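Local coordinates for protein alanine racemase 1 (Caldanaerobacter subterraneus subsp. tengcongensis MB4, PDB 4Y2W) that belongs to the alanine racemase family, joining an N-terminal TIM barrel to a mainly beta C-terminal domain in a two-chain assembly, at residues L301-P309 with I321-V329; I130-R138 with Y179-L190. The protein carries 1 engineered substitution. All blocks are in the same frame, centred on the assembly; numbering follows the deposited sequence.

Contact 1. Residues L301-P309 with I321-V329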
loop_
_atom_site.group_PDB
_atom_site.type_symbol
_atom_site.label_atom_id
_atom_site.label_comp_id
_atom_site.label_asym_id
_atom_site.label_seq_id
_atom_site.Cartn_x
_atom_site.Cartn_y
_atom_site.Cartn_z
ATOM N N LEU A 301 16.121 12.961 3.408
ATOM C CA LEU A 301 16.520 11.559 3.548
ATOM C C LEU A 301 17.990 11.490 3.919
ATOM O O LEU A 301 18.716 12.474 3.783
ATOM C CB LEU A 301 16.295 10.800 2.238
ATOM C CG LEU A 301 14.958 10.993 1.521
ATOM C CD1 LEU A 301 14.947 10.201 0.220
ATOM C CD2 LEU A 301 13.786 10.590 2.400
ATOM N N LEU A 302 18.426 10.324 4.376
ATOM C CA LEU A 302 19.813 10.131 4.785
ATOM C C LEU A 302 20.634 9.525 3.659
ATOM O O LEU A 302 20.215 8.558 3.025
ATOM C CB LEU A 302 19.895 9.241 6.024
ATOM C CG LEU A 302 19.396 9.864 7.327
ATOM C CD1 LEU A 302 19.331 8.814 8.426
ATOM C CD2 LEU A 302 20.285 11.026 7.745
ATOM N N LEU A 303 21.805 10.110 3.424
ATOM C CA LEU A 303 22.748 9.639 2.418
ATOM C C LEU A 303 24.145 9.923 2.937
ATOM O O LEU A 303 24.536 11.088 3.048
ATOM C CB LEU A 303 22.519 10.366 1.090
ATOM C CG LEU A 303 23.604 10.236 0.012
ATOM C CD1 LEU A 303 23.819 8.782 -0.383
ATOM C CD2 LEU A 303 23.259 11.082 -1.205
ATOM N N LYS A 304 24.884 8.866 3.270
ATOM C CA LYS A 304 26.228 8.984 3.848
ATOM C C LYS A 304 26.221 9.744 5.176
ATOM O O LYS A 304 27.172 10.461 5.495
ATOM C CB LYS A 304 27.189 9.663 2.863
ATOM C CG LYS A 304 27.338 8.949 1.532
ATOM C CD LYS A 304 28.044 9.836 0.521
ATOM C CE LYS A 304 28.746 9.022 -0.551
ATOM N NZ LYS A 304 30.096 8.569 -0.116
ATOM N N GLY A 305 25.145 9.588 5.944
ATOM C CA GLY A 305 24.999 10.279 7.226
ATOM C C GLY A 305 24.693 11.766 7.124
ATOM O O GLY A 305 24.741 12.474 8.131
ATOM N N LYS A 306 24.378 12.239 5.920
ATOM C CA LYS A 306 24.017 13.635 5.684
ATOM C C LYS A 306 22.552 13.698 5.282
ATOM O O LYS A 306 22.037 12.774 4.644
ATOM C CB LYS A 306 24.868 14.243 4.563
ATOM C CG LYS A 306 26.370 14.180 4.784
ATOM C CD LYS A 306 26.838 15.185 5.818
ATOM C CE LYS A 306 28.337 15.073 6.035
ATOM N NZ LYS A 306 28.849 16.131 6.950
ATOM N N TYR A 307 21.889 14.789 5.646
ATOM C CA TYR A 307 20.507 15.012 5.243
ATOM C C TYR A 307 20.448 15.603 3.837
ATOM O O TYR A 307 21.152 16.568 3.530
ATOM C CB TYR A 307 19.799 15.923 6.243
ATOM C CG TYR A 307 19.443 15.210 7.524
ATOM C CD1 TYR A 307 18.230 14.539 7.651
ATOM C CD2 TYR A 307 20.325 15.185 8.601
ATOM C CE1 TYR A 307 17.899 13.875 8.816
ATOM C CE2 TYR A 307 20.000 14.521 9.770
ATOM C CZ TYR A 307 18.785 13.869 9.871
ATOM O OH TYR A 307 18.446 13.205 11.026
ATOM N N VAL A 308 19.615 15.012 2.985
ATOM C CA VAL A 308 19.431 15.497 1.618
ATOM C C VAL A 308 17.939 15.715 1.369
ATOM O O VAL A 308 17.145 14.797 1.551
ATOM C CB VAL A 308 20.042 14.538 0.561
ATOM C CG1 VAL A 308 21.559 14.671 0.540
ATOM C CG2 VAL A 308 19.646 13.087 0.809
ATOM N N PRO A 309 17.550 16.937 0.969
ATOM C CA PRO A 309 16.131 17.227 0.807
ATOM C C PRO A 309 15.543 16.677 -0.490
ATOM O O PRO A 309 16.232 16.593 -1.502
ATOM C CB PRO A 309 16.089 18.759 0.803
ATOM C CG PRO A 309 17.396 19.155 0.208
ATOM C CD PRO A 309 18.389 18.110 0.651
ATOM N N ILE A 321 16.541 14.314 -5.278
ATOM C CA ILE A 321 17.118 14.855 -4.053
ATOM C C ILE A 321 18.336 15.718 -4.373
ATOM O O ILE A 321 19.078 15.430 -5.311
ATOM C CB ILE A 321 17.519 13.738 -3.060
ATOM C CG1 ILE A 321 18.242 12.592 -3.778
ATOM C CG2 ILE A 321 16.291 13.206 -2.340
ATOM C CD1 ILE A 321 18.987 11.651 -2.850
ATOM N N ASP A 322 18.532 16.778 -3.592
ATOM C CA ASP A 322 19.682 17.662 -3.752
ATOM C C ASP A 322 20.856 17.095 -2.970
ATOM O O ASP A 322 20.831 17.064 -1.740
ATOM C CB ASP A 322 19.355 19.078 -3.260
ATOM C CG ASP A 322 20.433 20.088 -3.625
ATOM O OD1 ASP A 322 21.597 19.680 -3.809
ATOM O OD2 ASP A 322 20.116 21.289 -3.730
ATOM N N VAL A 323 21.886 16.655 -3.687
ATOM C CA VAL A 323 23.056 16.041 -3.057
ATOM C C VAL A 323 24.305 16.911 -3.212
ATOM O O VAL A 323 25.433 16.420 -3.125
ATOM C CB VAL A 323 23.306 14.619 -3.611
ATOM C CG1 VAL A 323 22.103 13.728 -3.335
ATOM C CG2 VAL A 323 23.610 14.645 -5.102
ATOM N N THR A 324 24.097 18.210 -3.416
ATOM C CA THR A 324 25.188 19.149 -3.665
ATOM C C THR A 324 26.176 19.254 -2.502
ATOM O O THR A 324 27.370 19.441 -2.719
ATOM C CB THR A 324 24.631 20.551 -3.954
ATOM O OG1 THR A 324 23.631 20.461 -4.979
ATOM C CG2 THR A 324 25.743 21.501 -4.396
ATOM N N ASP A 325 25.677 19.129 -1.276
ATOM C CA ASP A 325 26.506 19.286 -0.082
ATOM C C ASP A 325 27.228 18.006 0.332
ATOM O O ASP A 325 28.077 18.039 1.220
ATOM C CB ASP A 325 25.658 19.780 1.091
ATOM C CG ASP A 325 24.886 21.038 0.763
ATOM O OD1 ASP A 325 25.392 21.863 -0.029
ATOM O OD2 ASP A 325 23.768 21.196 1.301
ATOM N N VAL A 326 26.891 16.883 -0.298
ATOM C CA VAL A 326 27.490 15.598 0.051
ATOM C C VAL A 326 28.624 15.263 -0.916
ATOM O O VAL A 326 28.421 15.232 -2.131
ATOM C CB VAL A 326 26.442 14.471 0.030
ATOM C CG1 VAL A 326 27.066 13.151 0.471
ATOM C CG2 VAL A 326 25.261 14.832 0.920
ATOM N N GLU A 327 29.809 15.005 -0.362
ATOM C CA GLU A 327 30.998 14.711 -1.160
ATOM C C GLU A 327 31.148 13.216 -1.440
ATOM O O GLU A 327 30.835 12.379 -0.591
ATOM C CB GLU A 327 32.261 15.238 -0.465
ATOM C CG GLU A 327 32.471 16.740 -0.612
ATOM C CD GLU A 327 33.893 17.172 -0.286
ATOM O OE1 GLU A 327 34.516 17.853 -1.132
ATOM O OE2 GLU A 327 34.393 16.822 0.809
ATOM N N GLY A 328 31.628 12.897 -2.640
ATOM C CA GLY A 328 31.924 11.520 -3.031
ATOM C C GLY A 328 30.708 10.677 -3.362
ATOM O O GLY A 328 30.728 9.461 -3.174
ATOM N N VAL A 329 29.659 11.315 -3.877
ATOM C CA VAL A 329 28.408 10.621 -4.189
ATOM C C VAL A 329 28.579 9.798 -5.463
ATOM O O VAL A 329 29.217 10.237 -6.421
ATOM C CB VAL A 329 27.224 11.602 -4.341
ATOM C CG1 VAL A 329 25.956 10.864 -4.750
ATOM C CG2 VAL A 329 26.985 12.352 -3.038
#
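P309 O is met by two groups of 321-329: D322 N hydrogen-bonds to it at 3.1 Å with an N-H...O angle of 157°, and the CA-H of I321 makes a CA-H...O contact, I321 CA lying 3.2 Å from P309 O. The hydrogen bond pairs the antiparallel strands 306-311 and 319-322 of a beta hairpin, with the CA-H...O contact beside it. The backbones then part: the CA atoms of P309 and I321 are 5.5 Å apart, but those of K306 and V326 are 6.9 Å apart. Beyond D322, side chains carry most of the contact.

V326 fits between three partners because its methyls fork. With V326 CG1 anti to the backbone N (chi1 -177°), that methyl meets the K304 chain, CG1 to K304 CD being 3.5 Å. V326 CG2 turns the other way and touches K306 CB and V308 CG1, the latter at 3.7 Å, the valine side chains crossing at about a right angle. K306 slides past V326 in the opposite sense and carries its amine away. Deeper in, L303 CD2 packs on V323 CG1 at 3.6 Å, while V308 CG2 meets I321 CD1. At the outer edge, K304 NZ bonds only weakly to G328 O, 3.2 Å away.

Each segment has its own turn. L303-K306 forms a type I' turn, closing the hairpin of strands 300-303 and 306-311; V323-V326 forms a type I turn, led by an Asx turn in which D322 OD1 accepts from T324 N. R276, in a loop, forms a salt bridge with D325, and V279 N of strand 278-283 bonds to T324 OG1.

The chemistry thus grades from backbone pairing through a largely buried aliphatic cluster to an exposed lysine, consistent with apolar packing, more than charge, holding the diverging turns together.

Contact 2. Residues I130-R138 with Y179-L190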
loop_
_atom_site.group_PDB
_atom_site.type_symbol
_atom_site.label_atom_id
_atom_site.label_comp_id
_atom_site.label_asym_id
_atom_site.label_seq_id
_atom_site.Cartn_x
_atom_site.Cartn_y
_atom_site.Cartn_z
ATOM N N ILE A 130 -14.514 -13.620 23.487
ATOM C CA ILE A 130 -15.637 -12.716 23.471
ATOM C C ILE A 130 -15.200 -11.262 23.560
ATOM O O ILE A 130 -14.440 -10.909 24.421
ATOM C CB ILE A 130 -16.617 -13.090 24.594
ATOM C CG1 ILE A 130 -17.077 -14.525 24.439
ATOM C CG2 ILE A 130 -17.824 -12.204 24.581
ATOM C CD1 ILE A 130 -17.631 -14.869 23.084
ATOM N N LYS A 131 -15.675 -10.414 22.661
ATOM C CA LYS A 131 -15.286 -9.011 22.692
ATOM C C LYS A 131 -16.308 -8.177 23.382
ATOM O O LYS A 131 -17.479 -8.269 23.119
ATOM C CB LYS A 131 -14.972 -8.433 21.303
ATOM C CG LYS A 131 -14.934 -6.910 21.202
ATOM C CD LYS A 131 -13.557 -6.258 21.255
ATOM C CE LYS A 131 -13.611 -4.741 21.040
ATOM N NZ LYS A 131 -12.882 -4.109 19.894
ATOM N N ILE A 132 -15.821 -7.337 24.274
ATOM C CA ILE A 132 -16.659 -6.444 25.019
ATOM C C ILE A 132 -16.367 -4.999 24.674
ATOM O O ILE A 132 -15.238 -4.580 24.642
ATOM C CB ILE A 132 -16.468 -6.670 26.523
ATOM C CG1 ILE A 132 -16.543 -8.146 26.834
ATOM C CG2 ILE A 132 -17.527 -5.947 27.311
ATOM C CD1 ILE A 132 -17.905 -8.744 26.603
ATOM N N ASP A 133 -17.409 -4.233 24.431
ATOM C CA ASP A 133 -17.249 -2.817 24.132
ATOM C C ASP A 133 -17.400 -2.005 25.418
ATOM O O ASP A 133 -18.513 -1.777 25.894
ATOM C CB ASP A 133 -18.282 -2.386 23.092
ATOM C CG ASP A 133 -17.939 -1.067 22.438
ATOM O OD1 ASP A 133 -17.339 -0.197 23.111
ATOM O OD2 ASP A 133 -18.276 -0.904 21.243
ATOM N N THR A 134 -16.273 -1.574 25.977
ATOM C CA THR A 134 -16.261 -0.857 27.249
ATOM C C THR A 134 -16.182 0.661 27.089
ATOM O O THR A 134 -16.070 1.374 28.084
ATOM C CB THR A 134 -15.082 -1.321 28.129
ATOM O OG1 THR A 134 -13.860 -1.236 27.387
ATOM C CG2 THR A 134 -15.286 -2.755 28.586
ATOM N N GLY A 135 -16.259 1.160 25.854
ATOM C CA GLY A 135 -16.155 2.606 25.601
ATOM C C GLY A 135 -15.777 3.018 24.183
ATOM O O GLY A 135 -16.200 4.079 23.710
ATOM N N LEU A 136 -14.981 2.184 23.513
ATOM C CA LEU A 136 -14.469 2.472 22.170
ATOM C C LEU A 136 -15.556 2.599 21.087
ATOM O O LEU A 136 -15.351 3.275 20.073
ATOM C CB LEU A 136 -13.451 1.393 21.773
ATOM C CG LEU A 136 -12.718 1.507 20.431
ATOM C CD1 LEU A 136 -11.834 2.744 20.364
ATOM C CD2 LEU A 136 -11.890 0.253 20.191
ATOM N N GLY A 137 -16.703 1.953 21.297
ATOM C CA GLY A 137 -17.833 2.044 20.366
ATOM C C GLY A 137 -17.605 1.382 19.014
ATOM O O GLY A 137 -18.293 1.697 18.044
ATOM N N ARG A 138 -16.657 0.448 18.952
ATOM C CA ARG A 138 -16.232 -0.151 17.688
ATOM C C ARG A 138 -16.912 -1.508 17.466
ATOM O O ARG A 138 -17.868 -1.590 16.690
ATOM C CB ARG A 138 -14.706 -0.246 17.656
ATOM C CG ARG A 138 -14.109 -0.767 16.363
ATOM C CD ARG A 138 -12.596 -0.601 16.372
ATOM N NE ARG A 138 -11.926 -1.597 17.206
ATOM C CZ ARG A 138 -10.609 -1.669 17.388
ATOM N NH1 ARG A 138 -9.795 -0.799 16.801
ATOM N NH2 ARG A 138 -10.102 -2.613 18.170
ATOM N N TYR A 179 -10.616 7.484 31.990
ATOM C CA TYR A 179 -11.410 6.675 31.067
ATOM C C TYR A 179 -10.891 5.239 30.992
ATOM O O TYR A 179 -11.678 4.297 30.950
ATOM C CB TYR A 179 -11.447 7.303 29.674
ATOM C CG TYR A 179 -12.644 6.869 28.857
ATOM C CD1 TYR A 179 -13.929 7.247 29.231
ATOM C CD2 TYR A 179 -12.495 6.086 27.716
ATOM C CE1 TYR A 179 -15.033 6.858 28.495
ATOM C CE2 TYR A 179 -13.596 5.693 26.973
ATOM C CZ TYR A 179 -14.863 6.084 27.367
ATOM O OH TYR A 179 -15.970 5.706 26.643
ATOM N N CYS A 180 -9.571 5.071 30.984
ATOM C CA CYS A 180 -8.972 3.737 31.041
ATOM C C CYS A 180 -9.390 2.996 32.315
ATOM O O CYS A 180 -9.779 1.829 32.262
ATOM C CB CYS A 180 -7.445 3.818 30.959
ATOM S SG CYS A 180 -6.788 4.255 29.330
ATOM N N LYS A 181 -9.313 3.679 33.454
ATOM C CA LYS A 181 -9.771 3.114 34.727
ATOM C C LYS A 181 -11.261 2.779 34.635
ATOM O O LYS A 181 -11.691 1.718 35.086
ATOM C CB LYS A 181 -9.507 4.087 35.891
ATOM C CG LYS A 181 -9.231 3.430 37.240
ATOM C CD LYS A 181 -10.499 3.126 38.024
ATOM C CE LYS A 181 -10.192 2.382 39.319
ATOM N NZ LYS A 181 -9.640 1.013 39.087
ATOM N N GLU A 182 -12.034 3.681 34.033
ATOM C CA GLU A 182 -13.473 3.486 33.858
ATOM C C GLU A 182 -13.788 2.275 32.986
ATOM O O GLU A 182 -14.670 1.486 33.318
ATOM C CB GLU A 182 -14.110 4.740 33.254
ATOM C CG GLU A 182 -15.603 4.623 32.976
ATOM C CD GLU A 182 -16.209 5.912 32.454
ATOM O OE1 GLU A 182 -15.454 6.869 32.178
ATOM O OE2 GLU A 182 -17.450 5.966 32.317
ATOM N N GLN A 183 -13.075 2.144 31.868
ATOM C CA GLN A 183 -13.274 1.022 30.946
ATOM C C GLN A 183 -12.876 -0.298 31.594
ATOM O O GLN A 183 -13.539 -1.319 31.402
ATOM C CB GLN A 183 -12.466 1.216 29.657
ATOM C CG GLN A 183 -12.952 2.337 28.754
ATOM C CD GLN A 183 -12.263 2.330 27.401
ATOM O OE1 GLN A 183 -11.401 3.166 27.125
ATOM N NE2 GLN A 183 -12.635 1.377 26.551
ATOM N N PHE A 184 -11.787 -0.270 32.354
ATOM C CA PHE A 184 -11.295 -1.461 33.040
ATOM C C PHE A 184 -12.311 -1.983 34.060
ATOM O O PHE A 184 -12.609 -3.174 34.087
ATOM C CB PHE A 184 -9.961 -1.164 33.727
ATOM C CG PHE A 184 -9.316 -2.372 34.341
ATOM C CD1 PHE A 184 -8.623 -3.278 33.554
ATOM C CD2 PHE A 184 -9.401 -2.603 35.708
ATOM C CE1 PHE A 184 -8.031 -4.395 34.116
ATOM C CE2 PHE A 184 -8.810 -3.716 36.275
ATOM C CZ PHE A 184 -8.123 -4.614 35.478
ATOM N N ASP A 185 -12.847 -1.082 34.883
ATOM C CA ASP A 185 -13.828 -1.451 35.906
ATOM C C ASP A 185 -15.084 -2.076 35.292
ATOM O O ASP A 185 -15.516 -3.142 35.730
ATOM C CB ASP A 185 -14.203 -0.237 36.770
ATOM C CG ASP A 185 -13.065 0.216 37.684
ATOM O OD1 ASP A 185 -12.017 -0.462 37.745
ATOM O OD2 ASP A 185 -13.223 1.259 38.350
ATOM N N LYS A 186 -15.658 -1.426 34.279
ATOM C CA LYS A 186 -16.816 -1.980 33.564
ATOM C C LYS A 186 -16.553 -3.412 33.122
ATOM O O LYS A 186 -17.398 -4.293 33.294
ATOM C CB LYS A 186 -17.151 -1.149 32.328
ATOM C CG LYS A 186 -17.865 0.156 32.619
ATOM C CD LYS A 186 -18.442 0.740 31.340
ATOM C CE LYS A 186 -19.016 2.127 31.569
ATOM N NZ LYS A 186 -19.575 2.704 30.316
ATOM N N PHE A 187 -15.370 -3.624 32.552
ATOM C CA PHE A 187 -14.949 -4.932 32.067
ATOM C C PHE A 187 -14.926 -5.947 33.206
ATOM O O PHE A 187 -15.567 -6.994 33.121
ATOM C CB PHE A 187 -13.564 -4.824 31.413
ATOM C CG PHE A 187 -13.141 -6.058 30.664
ATOM C CD1 PHE A 187 -13.917 -6.562 29.630
ATOM C CD2 PHE A 187 -11.952 -6.702 30.980
ATOM C CE1 PHE A 187 -13.526 -7.693 28.938
ATOM C CE2 PHE A 187 -11.555 -7.833 30.286
ATOM C CZ PHE A 187 -12.342 -8.329 29.265
ATOM N N MET A 188 -14.211 -5.620 34.280
ATOM C CA MET A 188 -14.118 -6.507 35.443
ATOM C C MET A 188 -15.485 -6.740 36.101
ATOM O O MET A 188 -15.736 -7.817 36.634
ATOM C CB MET A 188 -13.130 -5.952 36.477
ATOM C CG MET A 188 -11.688 -5.805 35.995
ATOM S SD MET A 188 -10.953 -7.246 35.187
ATOM C CE MET A 188 -11.409 -8.552 36.321
ATOM N N ASN A 189 -16.361 -5.739 36.048
ATOM C CA ASN A 189 -17.715 -5.861 36.600
ATOM C C ASN A 189 -18.597 -6.841 35.826
ATOM O O ASN A 189 -19.459 -7.503 36.410
ATOM C CB ASN A 189 -18.393 -4.489 36.685
ATOM C CG ASN A 189 -17.840 -3.628 37.816
ATOM O OD1 ASN A 189 -16.763 -3.892 38.361
ATOM N ND2 ASN A 189 -18.582 -2.588 38.175
ATOM N N LEU A 190 -18.386 -6.933 34.518
ATOM C CA LEU A 190 -19.048 -7.955 33.714
ATOM C C LEU A 190 -18.488 -9.345 34.025
ATOM O O LEU A 190 -19.229 -10.326 34.007
ATOM C CB LEU A 190 -18.900 -7.657 32.222
ATOM C CG LEU A 190 -19.672 -8.575 31.268
ATOM C CD1 LEU A 190 -21.168 -8.505 31.538
ATOM C CD2 LEU A 190 -19.374 -8.213 29.820
#
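T134 and Q183 bring the loop after barrel strand 126-131 against helix 177-195, within the TIM barrel of the N-terminal domain; their CA atoms, 5.1 Å apart, are the nearest CA pair of the two segments.

Of the polar contacts, Q183 NE2 donates to T134 OG1 at 3.0 Å, the hydroxyl lying 20° out of the amide plane. Q183 is extended beyond CG, its side chain crossing that of T134 at about a right angle. Both polar ends have further partners: Q183 OE1 accepts from A170 N, and T134 OG1 is hydrogen-bonded to S167 OG, so the glutamine bridges this loop and the one following strand 160-166. Y179 OH bonds weakly to G135 O, and its ring makes a cation-pi contact with K270 of the second subunit.

Inside the loop, D133 OD1 accepts from G135 N, forming an Asx turn, and from G137 N at 2.9 Å by its syn lone pair. This double grip is consistent with a fixed path for the chain toward R138, which lines the alanine pocket.

Apolar packing covers the other end. T134 CG2 lies 3.9 Å from F187 CB, and I132 and L190 reach toward each other tip to tip, I132 CD1 to L190 CD2 at 3.6 Å. I132 also meets the F187 ring at its edge, in the ring plane, with I132 CG1 3.7 Å from F187 CE1.

In the fold
The two contacts lie on opposite sides of the chain's centre, their centres 50 Å apart and their nearest atoms about 30 Å apart, and they share no strand or helix. Contact 2 is buried in the N-terminal barrel, joining a loop to a helix 41 residues along the chain; contact 1 is partly buried in the C-terminal beta domain, between segments only 12 residues apart in sequence. Strand pairing between hairpin partners supplies the main polar bond of contact 1, whereas side-chain amide and hydroxyl groups do so in contact 2. Contact 2 also borders the second subunit and the alanine pocket; no other chain of the assembly touches the segments of contact 1.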